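Local coordinates for uncharacterized protein (Bacteroides uniformis, PDB 4IYK) that is of unknown function but probably binds carbohydrate, as a two-domain, all-beta protein of the DUF3823 family, at residues N81-E86 with Q132-K137; G202-V207 with G211-N216. All blocks are in the same frame, centred on the assembly; numbering follows the deposited sequence. Where two conformers were deposited one is given.

Interaction 1. Residues N81-E86 with Q132-K137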
ATOM      1  N   ASN A  81      -5.327   1.513   4.650  1.00 32.97           N
ATOM      2  CA  ASN A  81      -5.830   0.600   3.620  1.00 32.43           C
ATOM      3  C   ASN A  81      -6.213  -0.764   4.243  1.00 35.90           C
ATOM      4  O   ASN A  81      -6.357  -1.770   3.538  1.00 34.50           O
ATOM      5  CB  ASN A  81      -4.819   0.450   2.480  1.00 25.42           C
ATOM      6  CG  ASN A  81      -3.520  -0.229   2.826  1.00 35.95           C
ATOM      7  OD1 ASN A  81      -3.360  -0.835   3.912  1.00 30.50           O
ATOM      8  ND2 ASN A  81      -2.611  -0.245   1.837  1.00 29.27           N
ATOM      9  N   PHE A  82      -6.388  -0.777   5.573  1.00 31.46           N
ATOM     10  CA  PHE A  82      -6.834  -1.950   6.288  1.00 32.05           C
ATOM     11  C   PHE A  82      -7.802  -1.501   7.359  1.00 39.23           C
ATOM     12  O   PHE A  82      -7.819  -0.311   7.707  1.00 37.30           O
ATOM     13  CB  PHE A  82      -5.667  -2.782   6.855  1.00 32.08           C
ATOM     14  CG  PHE A  82      -4.698  -2.075   7.768  1.00 31.84           C
ATOM     15  CD1 PHE A  82      -4.978  -1.927   9.128  1.00 35.16           C
ATOM     16  CD2 PHE A  82      -3.459  -1.652   7.298  1.00 31.37           C
ATOM     17  CE1 PHE A  82      -4.071  -1.293   9.976  1.00 35.06           C
ATOM     18  CE2 PHE A  82      -2.550  -1.021   8.149  1.00 33.19           C
ATOM     19  CZ  PHE A  82      -2.855  -0.859   9.485  1.00 32.26           C
ATOM     20  N   TYR A  83      -8.638  -2.434   7.847  1.00 39.01           N
ATOM     21  CA  TYR A  83      -9.647  -2.115   8.866  1.00 40.13           C
ATOM     22  C   TYR A  83      -8.987  -1.573  10.141  1.00 43.57           C
ATOM     23  O   TYR A  83      -7.998  -2.152  10.627  1.00 40.36           O
ATOM     24  CB  TYR A  83     -10.562  -3.318   9.186  1.00 41.43           C
ATOM     25  CG  TYR A  83     -11.653  -3.512   8.153  1.00 41.23           C
ATOM     26  CD1 TYR A  83     -11.425  -4.265   7.002  1.00 41.65           C
ATOM     27  CD2 TYR A  83     -12.892  -2.900   8.298  1.00 42.35           C
ATOM     28  CE1 TYR A  83     -12.427  -4.454   6.054  1.00 40.66           C
ATOM     29  CE2 TYR A  83     -13.896  -3.064   7.343  1.00 44.20           C
ATOM     30  CZ  TYR A  83     -13.641  -3.808   6.201  1.00 45.54           C
ATOM     31  OH  TYR A  83     -14.623  -3.983   5.258  1.00 48.54           O
ATOM     32  N   PRO A  84      -9.492  -0.405  10.618  1.00 41.80           N
ATOM     33  CA  PRO A  84      -8.940   0.212  11.830  1.00 42.04           C
ATOM     34  C   PRO A  84      -9.123  -0.635  13.087  1.00 46.12           C
ATOM     35  O   PRO A  84     -10.056  -1.428  13.211  1.00 45.80           O
ATOM     36  CB  PRO A  84      -9.755   1.513  11.950  1.00 44.90           C
ATOM     37  CG  PRO A  84     -11.044   1.209  11.303  1.00 49.91           C
ATOM     38  CD  PRO A  84     -10.631   0.384  10.109  1.00 43.81           C
ATOM     39  N   PHE A  85      -8.215  -0.429  14.025  1.00 43.44           N
ATOM     40  CA  PHE A  85      -8.186  -1.064  15.332  1.00 43.92           C
ATOM     41  C   PHE A  85      -7.170  -0.358  16.208  1.00 47.77           C
ATOM     42  O   PHE A  85      -6.344   0.435  15.733  1.00 45.31           O
ATOM     43  CB  PHE A  85      -7.879  -2.590  15.249  1.00 43.88           C
ATOM     44  CG  PHE A  85      -6.503  -2.969  14.736  1.00 41.52           C
ATOM     45  CD1 PHE A  85      -6.265  -3.109  13.374  1.00 41.49           C
ATOM     46  CD2 PHE A  85      -5.466  -3.245  15.619  1.00 42.76           C
ATOM     47  CE1 PHE A  85      -5.006  -3.469  12.902  1.00 40.68           C
ATOM     48  CE2 PHE A  85      -4.207  -3.626  15.143  1.00 43.89           C
ATOM     49  CZ  PHE A  85      -3.983  -3.723  13.786  1.00 39.93           C
ATOM     50  N   GLU A  86      -7.217  -0.702  17.489  1.00 45.12           N
ATOM     51  CA  GLU A  86      -6.314  -0.215  18.497  1.00 45.45           C
ATOM     52  C   GLU A  86      -5.588  -1.361  19.168  1.00 51.68           C
ATOM     53  O   GLU A  86      -6.137  -2.460  19.290  1.00 52.17           O
ATOM     54  CB  GLU A  86      -7.104   0.555  19.550  1.00 48.41           C
ATOM     55  CG  GLU A  86      -6.954   2.051  19.495  1.00 56.01           C
ATOM     56  CD  GLU A  86      -7.474   2.742  20.740  1.00 79.72           C
ATOM     57  OE1 GLU A  86      -8.671   2.567  21.069  1.00 70.25           O
ATOM     58  OE2 GLU A  86      -6.679   3.455  21.393  1.00 75.57           O
ATOM     59  N   GLN A 132     -16.991  -8.976   2.946  1.00 43.77           N
ATOM     60  CA  GLN A 132     -18.030  -9.030   1.907  0.50 44.90           C
ATOM     61  C   GLN A 132     -18.577  -7.650   1.541  1.00 49.70           C
ATOM     62  O   GLN A 132     -18.889  -7.412   0.376  1.00 50.30           O
ATOM     63  CB  GLN A 132     -19.187  -9.945   2.335  0.50 48.85           C
ATOM     64  CG  GLN A 132     -18.926 -11.426   2.059  0.50 64.13           C
ATOM     65  CD  GLN A 132     -20.134 -12.314   2.290  0.50 75.64           C
ATOM     66  OE1 GLN A 132     -20.938 -12.116   3.214  0.50 67.80           O
ATOM     67  NE2 GLN A 132     -20.251 -13.354   1.478  0.50 66.83           N
ATOM     68  N   GLU A 133     -18.682  -6.741   2.525  1.00 47.77           N
ATOM     69  CA  GLU A 133     -19.196  -5.371   2.363  1.00 48.50           C
ATOM     70  C   GLU A 133     -18.327  -4.482   1.469  1.00 49.87           C
ATOM     71  O   GLU A 133     -18.827  -3.461   0.978  1.00 48.94           O
ATOM     72  CB  GLU A 133     -19.392  -4.686   3.740  1.00 51.00           C
ATOM     73  CG  GLU A 133     -18.136  -4.653   4.608  1.00 64.83           C
ATOM     74  CD  GLU A 133     -18.128  -3.714   5.803  1.00 82.00           C
ATOM     75  OE1 GLU A 133     -19.159  -3.644   6.513  1.00 90.54           O
ATOM     76  OE2 GLU A 133     -17.076  -3.075   6.049  1.00 50.87           O
ATOM     77  N   VAL A 134     -17.029  -4.843   1.262  1.00 43.30           N
ATOM     78  CA  VAL A 134     -16.086  -4.043   0.476  1.00 39.63           C
ATOM     79  C   VAL A 134     -16.427  -4.038  -1.008  1.00 43.25           C
ATOM     80  O   VAL A 134     -16.604  -5.100  -1.603  1.00 43.48           O
ATOM     81  CB  VAL A 134     -14.599  -4.482   0.662  1.00 39.40           C
ATOM     82  CG1 VAL A 134     -13.661  -3.569  -0.113  1.00 35.82           C
ATOM     83  CG2 VAL A 134     -14.209  -4.521   2.133  1.00 39.13           C
ATOM     84  N   LYS A 135     -16.446  -2.828  -1.600  1.00 39.39           N
ATOM     85  CA  LYS A 135     -16.650  -2.587  -3.028  1.00 39.97           C
ATOM     86  C   LYS A 135     -15.398  -1.932  -3.646  1.00 41.29           C
ATOM     87  O   LYS A 135     -14.518  -1.440  -2.927  1.00 39.93           O
ATOM     88  CB  LYS A 135     -17.905  -1.733  -3.277  1.00 44.70           C
ATOM     89  CG  LYS A 135     -19.195  -2.422  -2.814  1.00 47.86           C
ATOM     90  CD  LYS A 135     -20.448  -1.711  -3.341  1.00 54.66           C
ATOM     91  CE  LYS A 135     -20.961  -2.348  -4.611  1.00 72.65           C
ATOM     92  NZ  LYS A 135     -22.313  -1.841  -4.980  1.00 94.22           N
ATOM     93  N   LEU A 136     -15.311  -1.955  -4.982  1.00 36.67           N
ATOM     94  CA  LEU A 136     -14.182  -1.417  -5.732  1.00 33.37           C
ATOM     95  C   LEU A 136     -14.504  -0.043  -6.311  1.00 40.46           C
ATOM     96  O   LEU A 136     -15.484   0.101  -7.033  1.00 41.86           O
ATOM     97  CB  LEU A 136     -13.808  -2.392  -6.857  1.00 32.40           C
ATOM     98  CG  LEU A 136     -12.616  -2.008  -7.758  1.00 34.22           C
ATOM     99  CD1 LEU A 136     -11.295  -2.040  -6.989  1.00 31.23           C
ATOM    100  CD2 LEU A 136     -12.537  -2.944  -8.936  1.00 36.26           C
ATOM    101  N   LYS A 137     -13.652   0.949  -6.023  1.00 37.01           N
ATOM    102  CA  LYS A 137     -13.805   2.330  -6.494  1.00 36.16           C
ATOM    103  C   LYS A 137     -12.846   2.618  -7.666  1.00 39.19           C
ATOM    104  O   LYS A 137     -13.272   3.185  -8.671  1.00 39.79           O
ATOM    105  CB  LYS A 137     -13.557   3.307  -5.330  1.00 38.19           C
ATOM    106  CG  LYS A 137     -14.042   4.728  -5.572  1.00 55.23           C
ATOM    107  CD  LYS A 137     -13.699   5.623  -4.387  1.00 78.92           C
ATOM    108  CE  LYS A 137     -14.002   7.085  -4.636  1.00100.08           C
ATOM    109  NZ  LYS A 137     -13.450   7.961  -3.569  1.00113.13           N
TER

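Interaction 2. Residues G202-V207 with G211-N216. With EDO (1,2-ethanediol), chain E.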
ATOM      1  N   GLY A 202      -2.365  -0.892  -8.081  1.00 24.79           N
ATOM      2  CA  GLY A 202      -3.105  -0.397  -6.933  1.00 25.64           C
ATOM      3  C   GLY A 202      -4.609  -0.603  -7.090  1.00 29.90           C
ATOM      4  O   GLY A 202      -5.139  -0.555  -8.205  1.00 28.86           O
ATOM      5  N   ALA A 203      -5.312  -0.806  -5.980  1.00 27.43           N
ATOM      6  CA  ALA A 203      -6.771  -0.949  -5.968  1.00 29.38           C
ATOM      7  C   ALA A 203      -7.320  -0.201  -4.787  1.00 31.12           C
ATOM      8  O   ALA A 203      -6.893  -0.437  -3.659  1.00 29.23           O
ATOM      9  CB  ALA A 203      -7.189  -2.415  -5.918  1.00 31.06           C
ATOM     10  N   LEU A 204      -8.222   0.749  -5.065  1.00 29.60           N
ATOM     11  CA  LEU A 204      -8.859   1.607  -4.072  1.00 29.86           C
ATOM     12  C   LEU A 204     -10.275   1.101  -3.768  1.00 34.87           C
ATOM     13  O   LEU A 204     -11.150   1.076  -4.639  1.00 36.01           O
ATOM     14  CB  LEU A 204      -8.876   3.090  -4.537  1.00 28.91           C
ATOM     15  CG  LEU A 204      -9.432   4.118  -3.510  1.00 33.19           C
ATOM     16  CD1 LEU A 204      -8.544   4.208  -2.265  1.00 31.40           C
ATOM     17  CD2 LEU A 204      -9.614   5.522  -4.164  1.00 34.11           C
ATOM     18  N   ALA A 205     -10.496   0.712  -2.517  1.00 32.12           N
ATOM     19  CA  ALA A 205     -11.809   0.230  -2.059  1.00 33.20           C
ATOM     20  C   ALA A 205     -12.740   1.381  -1.690  1.00 39.95           C
ATOM     21  O   ALA A 205     -12.297   2.508  -1.507  1.00 39.01           O
ATOM     22  CB  ALA A 205     -11.637  -0.686  -0.853  1.00 33.20           C
ATOM     23  N   ASP A 206     -14.021   1.054  -1.526  1.00 40.09           N
ATOM     24  CA  ASP A 206     -15.103   1.899  -1.039  1.00 41.61           C
ATOM     25  C   ASP A 206     -15.682   1.150   0.183  1.00 48.14           C
ATOM     26  O   ASP A 206     -16.143   0.010   0.040  1.00 46.44           O
ATOM     27  CB  ASP A 206     -16.103   2.149  -2.176  1.00 44.69           C
ATOM     28  CG  ASP A 206     -17.372   2.880  -1.775  1.00 61.20           C
ATOM     29  OD1 ASP A 206     -17.296   3.770  -0.894  1.00 63.21           O
ATOM     30  OD2 ASP A 206     -18.428   2.582  -2.357  1.00 65.48           O
ATOM     31  N   VAL A 207     -15.488   1.732   1.407  1.00 47.67           N
ATOM     32  CA  VAL A 207     -15.810   1.176   2.734  1.00 49.34           C
ATOM     33  C   VAL A 207     -16.365   2.278   3.673  1.00 54.86           C
ATOM     34  O   VAL A 207     -15.888   3.419   3.628  1.00 52.55           O
ATOM     35  CB  VAL A 207     -14.534   0.523   3.385  1.00 52.12           C
ATOM     36  CG1 VAL A 207     -14.879  -0.286   4.642  1.00 53.37           C
ATOM     37  CG2 VAL A 207     -13.734  -0.328   2.398  1.00 49.91           C
ATOM     38  N   GLY A 211     -13.376   6.096   7.847  1.00 48.78           N
ATOM     39  CA  GLY A 211     -12.791   7.363   7.436  1.00 47.88           C
ATOM     40  C   GLY A 211     -12.273   7.307   6.013  1.00 49.31           C
ATOM     41  O   GLY A 211     -12.923   6.740   5.132  1.00 48.68           O
ATOM     42  N   THR A 212     -11.084   7.824   5.793  1.00 46.72           N
ATOM     43  CA  THR A 212     -10.527   7.866   4.443  1.00 45.84           C
ATOM     44  C   THR A 212      -9.819   6.538   4.085  1.00 46.27           C
ATOM     45  O   THR A 212      -8.876   6.086   4.754  1.00 43.45           O
ATOM     46  CB  THR A 212      -9.671   9.113   4.219  1.00 62.12           C
ATOM     47  OG1 THR A 212      -8.667   9.204   5.222  1.00 70.22           O
ATOM     48  CG2 THR A 212     -10.498  10.388   4.241  1.00 64.12           C
ATOM     49  N   VAL A 213     -10.307   5.929   2.996  1.00 41.79           N
ATOM     50  CA  VAL A 213      -9.795   4.678   2.466  1.00 39.63           C
ATOM     51  C   VAL A 213      -8.610   4.991   1.577  1.00 43.04           C
ATOM     52  O   VAL A 213      -8.695   5.907   0.753  1.00 43.69           O
ATOM     53  CB  VAL A 213     -10.894   3.873   1.719  1.00 42.73           C
ATOM     54  CG1 VAL A 213     -10.320   2.631   1.043  1.00 40.30           C
ATOM     55  CG2 VAL A 213     -12.038   3.497   2.662  1.00 43.61           C
ATOM     56  N   ARG A 214      -7.518   4.224   1.740  1.00 35.95           N
ATOM     57  CA  ARG A 214      -6.291   4.342   0.947  1.00 33.78           C
ATOM     58  C   ARG A 214      -6.123   3.107   0.075  1.00 33.64           C
ATOM     59  O   ARG A 214      -6.724   2.068   0.360  1.00 32.21           O
ATOM     60  CB  ARG A 214      -5.051   4.529   1.856  1.00 33.76           C
ATOM     61  CG  ARG A 214      -5.103   5.760   2.779  1.00 41.07           C
ATOM     62  CD  ARG A 214      -5.103   7.042   1.987  1.00 42.51           C
ATOM     63  NE  ARG A 214      -4.696   8.198   2.780  1.00 51.21           N
ATOM     64  CZ  ARG A 214      -4.471   9.410   2.276  1.00 63.22           C
ATOM     65  NH1 ARG A 214      -4.610   9.635   0.973  1.00 49.58           N
ATOM     66  NH2 ARG A 214      -4.081  10.401   3.065  1.00 47.55           N
ATOM     67  N   HIS A 215      -5.308   3.222  -0.994  1.00 27.36           N
ATOM     68  CA  HIS A 215      -5.079   2.113  -1.909  1.00 26.10           C
ATOM     69  C   HIS A 215      -4.423   0.931  -1.265  1.00 33.05           C
ATOM     70  O   HIS A 215      -3.525   1.067  -0.420  1.00 32.75           O
ATOM     71  CB  HIS A 215      -4.137   2.537  -3.079  1.00 25.36           C
ATOM     72  CG  HIS A 215      -4.741   3.470  -4.076  1.00 27.07           C
ATOM     73  ND1 HIS A 215      -4.807   4.811  -3.837  1.00 28.97           N
ATOM     74  CD2 HIS A 215      -5.193   3.221  -5.324  1.00 28.10           C
ATOM     75  CE1 HIS A 215      -5.361   5.345  -4.914  1.00 28.32           C
ATOM     76  NE2 HIS A 215      -5.564   4.430  -5.855  1.00 28.40           N
ATOM     77  N   ASN A 216      -4.789  -0.242  -1.779  1.00 31.28           N
ATOM     78  CA  ASN A 216      -4.121  -1.505  -1.546  1.00 28.80           C
ATOM     79  C   ASN A 216      -3.234  -1.749  -2.775  1.00 30.41           C
ATOM     80  O   ASN A 216      -3.536  -1.247  -3.843  1.00 28.24           O
ATOM     81  CB  ASN A 216      -5.118  -2.612  -1.318  1.00 28.84           C
ATOM     82  CG  ASN A 216      -5.788  -2.514   0.028  1.00 33.29           C
ATOM     83  OD1 ASN A 216      -6.965  -2.235   0.117  1.00 29.12           O
ATOM     84  ND2 ASN A 216      -5.046  -2.746   1.107  1.00 25.18           N
TER
HETATM   85  C1  EDO E 303      -7.853   7.869  -1.657  1.00 48.90           C
HETATM   86  O1  EDO E 303      -8.123   8.293  -0.328  1.00 49.69           O
HETATM   87  C2  EDO E 303      -6.455   8.347  -2.111  1.00 47.89           C
HETATM   88  O2  EDO E 303      -5.490   8.201  -1.075  1.00 44.96           O
HETATM   89  O   HOH W   1      -8.418   0.126  -0.786  1.00 30.37           O
HETATM   90  O   HOH W   2     -15.285   5.440   5.138  1.00 44.55           O

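Interaction 1. Residues N81-E86 with Q132-K137
The Tyr83 ring meets Glu133 and Val134 at its hydroxyl edge. Glu133 OE2 lies there in the ring plane, and Val134 CG2 sits near that plane as well. The ring also meets Tyr106 edge to face and Lys131 in a cation-pi contact. The contact bridges two beta domains: an N-terminal domain, probably transthyretin-like, supplies Tyr83, and a C-terminal domain, probably of the E-set type, supplies the turn before strand 135-144. Backbones stay well apart, with CA of Tyr83 and CA of Val134 10.8 Å from each other, so side chains alone span the gap. Tyr83 and Glu133 approach from opposite directions. Glu133 CG stands between its own backbone N and carbonyl carbon (chi1 56°), and the extended chain beyond it carries the carboxylate to the phenol. Ring and carboxylate planes are turned 40° apart. The Tyr83 hydroxyl donates to the anti side of the carboxylate, 23° out of its plane. Val134 is buried, and its other neighbours include Ala129 and Ala205. Its CG2 methyl lies 4.2 Å from Tyr83 CZ. The one hydrogen bond, Tyr83 OH to Glu133 OE2, is 2.7 Å long.

Interaction 2. Residues G202-V207 with G211-N216
A beta hairpin holds this contact: strand 196-206 runs out, the chain turns, and residues 211-216 come back toward strand 216-224. Ala203 and Asn216 form an antiparallel hydrogen-bonded pair. Ala203 N donates to Asn216 O at 2.8 Å, and Asn216 N returns a nearly straight bond to Ala203 O (170° at the hydrogen). Toward the turn, water takes over. One water accepts from Ala205 N and lies within hydrogen-bonding distance of Arg214 O and Asn216 OD1. Another joins Val207 O to Gly211 O. The hairpin belongs to the C-terminal domain, probably E-set-like, where strand 196-206 also pairs with strand 135-144. Leu204 CB lies over one face of the His215 ring, a CH-pi contact 3.9 Å from the centroid and offset toward the rim. Leu204 CG is anti to the backbone N (chi1 -175°), and CD1 reaches the returning backbone, 3.5 Å from Val213 O. Val213 divides its methyls: CG1 packs on Ala205 CB at 4.0 Å, while CG2 touches Val207 CB. A bound ethanediol, probably from the crystallisation liquor, donates from O1 to Val213 O. Arg214 NH1 donates to O2 of the ethanediol at 2.7 Å, in the guanidinium plane. A leucine in place of Arg214 would probably leave O2 without this donor and the diol held less firmly. Asn216 ND2 bonds Asn81 O across the domain boundary.

Overall arrangement
Interactions 1 and 2 come in series along the chain, with centres about 7 Å apart on the same side of the molecule's centre. Segments 132-137 and 202-207 share one antiparallel sheet, in which strands 135-144 and 196-206 are neighbours. Lys137 N lies 2.9 Å from Leu204 O, probably a hydrogen bond within it. Segment 81-86, the N-terminal-domain half of interaction 1, also touches interaction 2 through Asn81. Asn81 ND2 is 2.8 Å from His215 O, again a probable hydrogen bond. Val134 CG1 packs on Ala205 CB at 3.6 Å. Interaction 1 crosses the domain boundary, and the hairpin of interaction 2 forms part of the surface that segment 81-86 meets.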